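PDB 1WU2: molybdopterin biosynthesis moeA protein from Pyrococcus horikoshii, which probably takes part in molybdenum cofactor biosynthesis, as MoeA proteins do, in the step that inserts molybdenum into molybdopterin. Local coordinates for residues G278-P286 / S338-I346; L370-I378 / G388-Y396. One frame throughout, in Å; residues are numbered along the deposited sequence.

Overall arrangement
Interaction 1 comes first along the chain: residues 278-286, in the probable molybdopterin-binding region, reach forward past helix 300-319 to residues 338-346, in the C-terminal region (domain IV). That long loop is closed before interaction 2 opens. There the chain turns back on itself, and 370-378 pairs with the C-terminal 388-396 across a short connection. The two contacts follow in series, neither nested nor crossed, with centres about 16 Å apart. They share one mixed sheet, in which strands 343-351 and 374-378 are neighbours; interaction 1 adds a short parallel strand from the preceding region, whereas interaction 2 is internal to domain IV.

Interaction 1. Residues G278-P286 / S338-I346; sequences GTTIKPGRP and SQLGRYEFI
Arg-342 reaches over to the backbone of Thr-280 and Ile-281 at a short parallel beta pairing, where strand 281-282 joins strand 343-351 of domain IV. Its side chain, folded back at chi2 and chi3 (both near -60°), turns the edge of the guanidinium to two successive carbonyls: NE gives a hydrogen bond to Thr-280 O (3.1 Å), and NH2 a nearly straight one to Ile-281 O (3.2 Å, 171° at the hydrogen). Both acceptors lie in the guanidinium plane. Thr-280 O also takes the backbone N-H of Tyr-343, which arrives from the opposite face of the carbonyl plane. Lys-282 crosses Arg-342 at about a right angle, laying its aliphatic CG and CD over one guanidinium face, while Arg-285 brings CB within 3.4 Å of Arg-342 NH2. The two guanidinium planes are steeply inclined, 76° apart.

Lys-282 continues the pairing, its N bonded to Tyr-343 O and its O to Phe-345 N. On the other face of the sheet, Ile-281 and Tyr-343 face the N-terminal helix 10-20, where Tyr-10 meets both; the Tyr-343 hydroxyl bonds to Glu-377. Glu-344 runs alongside Lys-282, their charges too far apart for a salt bridge, and a water spans the pair, donating to Lys-282 O at 2.9 Å and to Glu-344 OE1 at 3.0 Å.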
# COMPACT_ATOMS: atom_id res chain seq x y z
N GLY A 278 10.08 -29.13 3.80
CA GLY A 278 11.03 -28.93 4.88
C GLY A 278 12.03 -27.91 4.40
O GLY A 278 12.92 -28.21 3.61
N THR A 279 11.86 -26.68 4.87
CA THR A 279 12.67 -25.56 4.44
C THR A 279 13.32 -24.88 5.64
O THR A 279 13.05 -25.21 6.80
CB THR A 279 11.80 -24.58 3.61
OG1 THR A 279 12.61 -23.81 2.71
CG2 THR A 279 11.12 -23.53 4.49
N THR A 280 14.18 -23.92 5.36
CA THR A 280 15.06 -23.33 6.36
C THR A 280 14.40 -22.19 7.17
O THR A 280 14.88 -21.85 8.25
CB THR A 280 16.36 -22.88 5.64
OG1 THR A 280 17.32 -23.94 5.67
CG2 THR A 280 17.05 -21.77 6.34
N ILE A 281 13.30 -21.63 6.68
CA ILE A 281 12.70 -20.47 7.33
C ILE A 281 12.15 -20.77 8.73
O ILE A 281 11.85 -21.92 9.05
CB ILE A 281 11.59 -19.81 6.44
CG1 ILE A 281 10.32 -20.67 6.40
CG2 ILE A 281 12.12 -19.54 5.03
CD1 ILE A 281 9.11 -19.92 5.88
N LYS A 282 12.03 -19.73 9.54
CA LYS A 282 11.56 -19.84 10.91
C LYS A 282 10.87 -18.52 11.31
O LYS A 282 11.53 -17.48 11.33
CB LYS A 282 12.72 -20.12 11.87
CG LYS A 282 12.29 -20.46 13.30
CD LYS A 282 13.45 -20.32 14.29
CE LYS A 282 12.98 -20.42 15.74
NZ LYS A 282 13.24 -19.16 16.50
N PRO A 283 9.57 -18.54 11.62
CA PRO A 283 8.71 -19.73 11.53
C PRO A 283 8.40 -20.13 10.09
O PRO A 283 8.85 -19.46 9.15
CB PRO A 283 7.43 -19.29 12.25
CG PRO A 283 7.39 -17.80 12.08
CD PRO A 283 8.82 -17.35 12.08
N GLY A 284 7.63 -21.21 9.92
CA GLY A 284 7.21 -21.67 8.60
C GLY A 284 8.08 -22.77 8.02
O GLY A 284 8.02 -23.02 6.81
N ARG A 285 8.87 -23.43 8.87
CA ARG A 285 9.82 -24.47 8.46
C ARG A 285 9.21 -25.60 7.61
O ARG A 285 9.77 -25.95 6.58
CB ARG A 285 10.56 -25.02 9.69
CG ARG A 285 10.84 -26.52 9.71
CD ARG A 285 11.61 -26.97 10.95
NE ARG A 285 11.74 -28.42 11.01
CZ ARG A 285 12.61 -29.08 11.78
NH1 ARG A 285 13.45 -28.43 12.59
NH2 ARG A 285 12.63 -30.41 11.74
N PRO A 286 8.08 -26.18 8.04
CA PRO A 286 7.49 -27.31 7.30
C PRO A 286 6.85 -26.98 5.93
O PRO A 286 6.12 -27.82 5.40
CB PRO A 286 6.41 -27.85 8.27
CG PRO A 286 6.69 -27.17 9.58
CD PRO A 286 7.30 -25.85 9.24
N SER A 338 20.13 -15.00 16.61
CA SER A 338 19.64 -15.80 15.50
C SER A 338 20.37 -17.13 15.38
O SER A 338 21.58 -17.21 15.55
CB SER A 338 19.78 -15.03 14.18
OG SER A 338 19.17 -13.76 14.26
N GLN A 339 19.60 -18.17 15.07
CA GLN A 339 20.13 -19.50 14.85
C GLN A 339 20.82 -19.57 13.49
O GLN A 339 20.26 -19.11 12.49
CB GLN A 339 19.00 -20.53 14.90
CG GLN A 339 19.44 -21.94 15.23
CD GLN A 339 18.27 -22.91 15.26
OE1 GLN A 339 17.14 -22.53 15.54
NE2 GLN A 339 18.55 -24.18 14.99
N LEU A 340 22.03 -20.11 13.47
CA LEU A 340 22.71 -20.41 12.22
C LEU A 340 22.02 -21.61 11.57
O LEU A 340 21.58 -22.52 12.27
CB LEU A 340 24.20 -20.72 12.44
CG LEU A 340 25.11 -19.52 12.74
CD1 LEU A 340 26.52 -19.99 13.09
CD2 LEU A 340 25.15 -18.55 11.57
N GLY A 341 21.91 -21.58 10.25
CA GLY A 341 21.16 -22.58 9.51
C GLY A 341 19.67 -22.28 9.37
O GLY A 341 18.97 -23.04 8.69
N ARG A 342 19.18 -21.21 9.99
CA ARG A 342 17.76 -20.84 9.92
C ARG A 342 17.57 -19.41 9.43
O ARG A 342 18.20 -18.47 9.92
CB ARG A 342 17.08 -21.01 11.28
CG ARG A 342 17.21 -22.42 11.89
CD ARG A 342 16.58 -23.52 11.06
NE ARG A 342 15.14 -23.34 10.93
CZ ARG A 342 14.24 -23.70 11.85
NH1 ARG A 342 14.60 -24.28 12.99
NH2 ARG A 342 12.95 -23.48 11.61
N TYR A 343 16.67 -19.26 8.45
CA TYR A 343 16.35 -17.98 7.85
C TYR A 343 15.22 -17.34 8.65
O TYR A 343 14.08 -17.78 8.58
CB TYR A 343 15.93 -18.19 6.39
CG TYR A 343 15.92 -16.95 5.54
CD1 TYR A 343 14.78 -16.15 5.45
CD2 TYR A 343 17.05 -16.57 4.81
CE1 TYR A 343 14.77 -15.01 4.67
CE2 TYR A 343 17.04 -15.43 4.03
CZ TYR A 343 15.90 -14.66 3.96
OH TYR A 343 15.89 -13.52 3.18
N GLU A 344 15.55 -16.29 9.41
CA GLU A 344 14.62 -15.70 10.37
C GLU A 344 13.66 -14.72 9.71
O GLU A 344 14.08 -13.76 9.06
CB GLU A 344 15.37 -14.95 11.49
CG GLU A 344 16.67 -15.57 11.97
CD GLU A 344 16.48 -16.90 12.67
OE1 GLU A 344 15.33 -17.24 13.03
OE2 GLU A 344 17.49 -17.61 12.86
N PHE A 345 12.36 -14.96 9.89
CA PHE A 345 11.33 -13.98 9.58
C PHE A 345 10.99 -13.29 10.89
O PHE A 345 10.38 -13.89 11.78
CB PHE A 345 10.10 -14.69 8.98
CG PHE A 345 9.02 -13.75 8.52
CD1 PHE A 345 7.97 -13.41 9.36
CD2 PHE A 345 9.02 -13.24 7.22
CE1 PHE A 345 6.95 -12.56 8.93
CE2 PHE A 345 8.01 -12.40 6.79
CZ PHE A 345 6.97 -12.05 7.65
N ILE A 346 11.40 -12.04 11.02
CA ILE A 346 11.28 -11.29 12.26
C ILE A 346 10.28 -10.16 12.10
O ILE A 346 10.44 -9.32 11.22
CB ILE A 346 12.65 -10.70 12.67
CG1 ILE A 346 13.69 -11.81 12.85
CG2 ILE A 346 12.52 -9.86 13.95
CD1 ILE A 346 13.32 -12.87 13.87
O HOH W 1 12.61 -16.14 13.65

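Interaction 2. Residues L370-I378 / G388-Y396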
# COMPACT_ATOMS: atom_id res chain seq x y z
N LEU A 370 -0.64 -8.45 14.60
CA LEU A 370 -1.39 -7.19 14.75
C LEU A 370 -0.48 -6.03 15.17
O LEU A 370 -0.65 -4.91 14.70
CB LEU A 370 -2.53 -7.35 15.77
CG LEU A 370 -3.91 -7.71 15.22
CD1 LEU A 370 -3.85 -8.86 14.23
CD2 LEU A 370 -4.86 -8.03 16.36
N ALA A 371 0.48 -6.31 16.05
CA ALA A 371 1.35 -5.28 16.62
C ALA A 371 2.52 -4.93 15.70
O ALA A 371 3.27 -4.00 16.00
CB ALA A 371 1.86 -5.73 17.99
N SER A 372 2.67 -5.66 14.60
CA SER A 372 3.80 -5.47 13.69
C SER A 372 3.41 -4.71 12.42
O SER A 372 2.25 -4.69 12.01
CB SER A 372 4.42 -6.82 13.31
OG SER A 372 3.48 -7.68 12.70
N ASN A 373 4.43 -4.11 11.81
CA ASN A 373 4.31 -3.18 10.69
C ASN A 373 5.06 -3.64 9.45
O ASN A 373 4.91 -3.08 8.37
CB ASN A 373 4.95 -1.85 11.11
CG ASN A 373 4.11 -0.67 10.75
OD1 ASN A 373 3.05 -0.81 10.13
ND2 ASN A 373 4.56 0.51 11.15
N ALA A 374 5.90 -4.64 9.62
CA ALA A 374 6.98 -4.91 8.68
C ALA A 374 7.66 -6.20 9.06
O ALA A 374 7.29 -6.84 10.04
CB ALA A 374 7.99 -3.75 8.71
N TYR A 375 8.65 -6.60 8.27
CA TYR A 375 9.49 -7.72 8.64
C TYR A 375 10.94 -7.55 8.20
O TYR A 375 11.25 -6.83 7.26
CB TYR A 375 8.91 -9.04 8.13
CG TYR A 375 8.81 -9.20 6.63
CD1 TYR A 375 9.81 -9.83 5.90
CD2 TYR A 375 7.68 -8.76 5.94
CE1 TYR A 375 9.71 -10.01 4.53
CE2 TYR A 375 7.56 -8.94 4.56
CZ TYR A 375 8.58 -9.56 3.86
OH TYR A 375 8.48 -9.73 2.50
N LEU A 376 11.81 -8.22 8.94
CA LEU A 376 13.23 -8.24 8.68
C LEU A 376 13.62 -9.69 8.38
O LEU A 376 13.14 -10.61 9.04
CB LEU A 376 13.99 -7.74 9.91
CG LEU A 376 15.48 -8.05 10.01
CD1 LEU A 376 16.24 -7.31 8.93
CD2 LEU A 376 15.99 -7.68 11.38
N GLU A 377 14.49 -9.88 7.41
CA GLU A 377 14.99 -11.21 7.07
C GLU A 377 16.46 -11.31 7.45
O GLU A 377 17.27 -10.47 7.07
CB GLU A 377 14.80 -11.47 5.58
CG GLU A 377 13.35 -11.61 5.16
CD GLU A 377 13.16 -11.41 3.67
OE1 GLU A 377 13.43 -12.35 2.90
OE2 GLU A 377 12.74 -10.30 3.28
N ILE A 378 16.78 -12.34 8.23
CA ILE A 378 18.15 -12.62 8.65
C ILE A 378 18.58 -13.93 7.99
O ILE A 378 18.03 -14.99 8.30
CB ILE A 378 18.22 -12.74 10.18
CG1 ILE A 378 17.62 -11.49 10.84
CG2 ILE A 378 19.67 -12.94 10.63
CD1 ILE A 378 17.46 -11.59 12.35
N GLY A 388 21.44 -0.64 17.27
CA GLY A 388 22.31 0.37 16.70
C GLY A 388 22.67 0.07 15.25
O GLY A 388 22.88 1.00 14.46
N GLU A 389 22.76 -1.21 14.90
CA GLU A 389 22.99 -1.63 13.52
C GLU A 389 21.83 -1.21 12.62
O GLU A 389 20.67 -1.36 13.00
CB GLU A 389 23.15 -3.15 13.42
CG GLU A 389 24.53 -3.69 13.74
CD GLU A 389 24.76 -5.07 13.14
OE1 GLU A 389 24.87 -5.18 11.90
OE2 GLU A 389 24.83 -6.06 13.91
N GLU A 390 22.15 -0.69 11.44
CA GLU A 390 21.15 -0.39 10.44
C GLU A 390 20.73 -1.68 9.72
O GLU A 390 21.57 -2.51 9.39
CB GLU A 390 21.68 0.62 9.43
CG GLU A 390 21.97 1.98 10.05
CD GLU A 390 22.27 3.04 9.00
OE1 GLU A 390 23.18 2.80 8.17
OE2 GLU A 390 21.60 4.10 9.02
N VAL A 391 19.43 -1.82 9.50
CA VAL A 391 18.86 -2.99 8.86
C VAL A 391 17.85 -2.59 7.78
O VAL A 391 17.30 -1.49 7.82
CB VAL A 391 18.16 -3.92 9.88
CG1 VAL A 391 19.17 -4.48 10.87
CG2 VAL A 391 17.02 -3.20 10.61
N TRP A 392 17.63 -3.49 6.83
CA TRP A 392 16.65 -3.31 5.78
C TRP A 392 15.42 -4.14 6.10
O TRP A 392 15.54 -5.33 6.42
CB TRP A 392 17.25 -3.71 4.43
CG TRP A 392 18.43 -2.88 4.08
CD1 TRP A 392 19.73 -3.13 4.40
CD2 TRP A 392 18.43 -1.64 3.38
NE1 TRP A 392 20.54 -2.13 3.93
CE2 TRP A 392 19.77 -1.19 3.30
CE3 TRP A 392 17.43 -0.85 2.80
CZ2 TRP A 392 20.12 -0.00 2.66
CZ3 TRP A 392 17.78 0.33 2.17
CH2 TRP A 392 19.12 0.75 2.11
N ILE A 393 14.26 -3.51 6.04
CA ILE A 393 13.00 -4.17 6.36
C ILE A 393 12.00 -3.97 5.22
O ILE A 393 12.15 -3.07 4.40
CB ILE A 393 12.43 -3.62 7.70
CG1 ILE A 393 12.08 -2.13 7.59
CG2 ILE A 393 13.42 -3.86 8.82
CD1 ILE A 393 11.39 -1.58 8.82
N THR A 394 10.99 -4.83 5.18
CA THR A 394 9.94 -4.77 4.17
C THR A 394 8.64 -4.39 4.85
O THR A 394 8.21 -5.04 5.80
CB THR A 394 9.80 -6.13 3.47
OG1 THR A 394 11.05 -6.49 2.86
CG2 THR A 394 8.83 -6.05 2.30
N LEU A 395 8.00 -3.32 4.36
CA LEU A 395 6.71 -2.90 4.89
C LEU A 395 5.61 -3.89 4.51
O LEU A 395 5.66 -4.50 3.44
CB LEU A 395 6.34 -1.50 4.38
CG LEU A 395 7.31 -0.37 4.73
CD1 LEU A 395 6.72 0.96 4.31
CD2 LEU A 395 7.65 -0.36 6.22
N TYR A 396 4.65 -4.06 5.40
CA TYR A 396 3.48 -4.87 5.12
C TYR A 396 2.69 -4.19 4.01
O TYR A 396 2.52 -4.76 2.93
CB TYR A 396 2.61 -5.03 6.37
CG TYR A 396 3.15 -5.95 7.44
CD1 TYR A 396 4.28 -6.74 7.23
CD2 TYR A 396 2.52 -6.04 8.68
CE1 TYR A 396 4.76 -7.59 8.23
CE2 TYR A 396 2.99 -6.89 9.67
CZ TYR A 396 4.11 -7.66 9.44
OH TYR A 396 4.58 -8.50 10.42
OXT TYR A 396 2.25 -3.06 4.20
O HOH W 2 3.30 -1.48 6.84
O HOH W 3 12.68 -7.92 4.38
O HOH W 4 15.07 -7.73 5.39
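Ser-372 OG and Tyr-396 OH meet in a 2.7 Å hydrogen bond, the shortest direct one between 370-378 and 388-396. The serine hydroxyl also bonds to the carbonyl oxygens of Ser-368 and Leu-369 in helix 367-371. Tyr-396, the C-terminal residue, lays its ring flat over the peptide that joins Asn-373 to Ala-374, with Ala-374 N 3.3 Å above the ring plane and over its centre. These two residues form a classic beta bulge opposite Ile-348. The backbone N of Tyr-396 meanwhile bonds to Asn-373 O (3.1 Å), so the residue is held at both ends. Putting an alanine here would probably strip the ring from that peptide and take from Ser-372 its phenolic partner.

Beyond it the antiparallel strands 374-378 and 390-395 pair through Tyr-375 and Thr-394, whose N and O atoms bond reciprocally. Tyr-375 holds CG between its backbone N and carbonyl carbon (chi1 63°), which lays the ring alongside Thr-394: the threonine CB makes a CH-pi contact 3.9 Å from the ring centroid, 20° off the normal. The edge of the same ring meets Tyr-396 CE1. The Tyr-375 hydroxyl bonds to Lys-312, and its ring stacks on Phe-345. On the other face of the sheet, Ala-374 CB touches Ile-393 CD1 (4.0 Å) and Leu-395 CD2.

A water joins Thr-394 OG1 to Glu-377 OE2, each at 2.6 Å. With Tyr-396 O bonded to Lys-222, the terminal carboxylate probably has its charge partly balanced, which would help fix the chain end against the sheet.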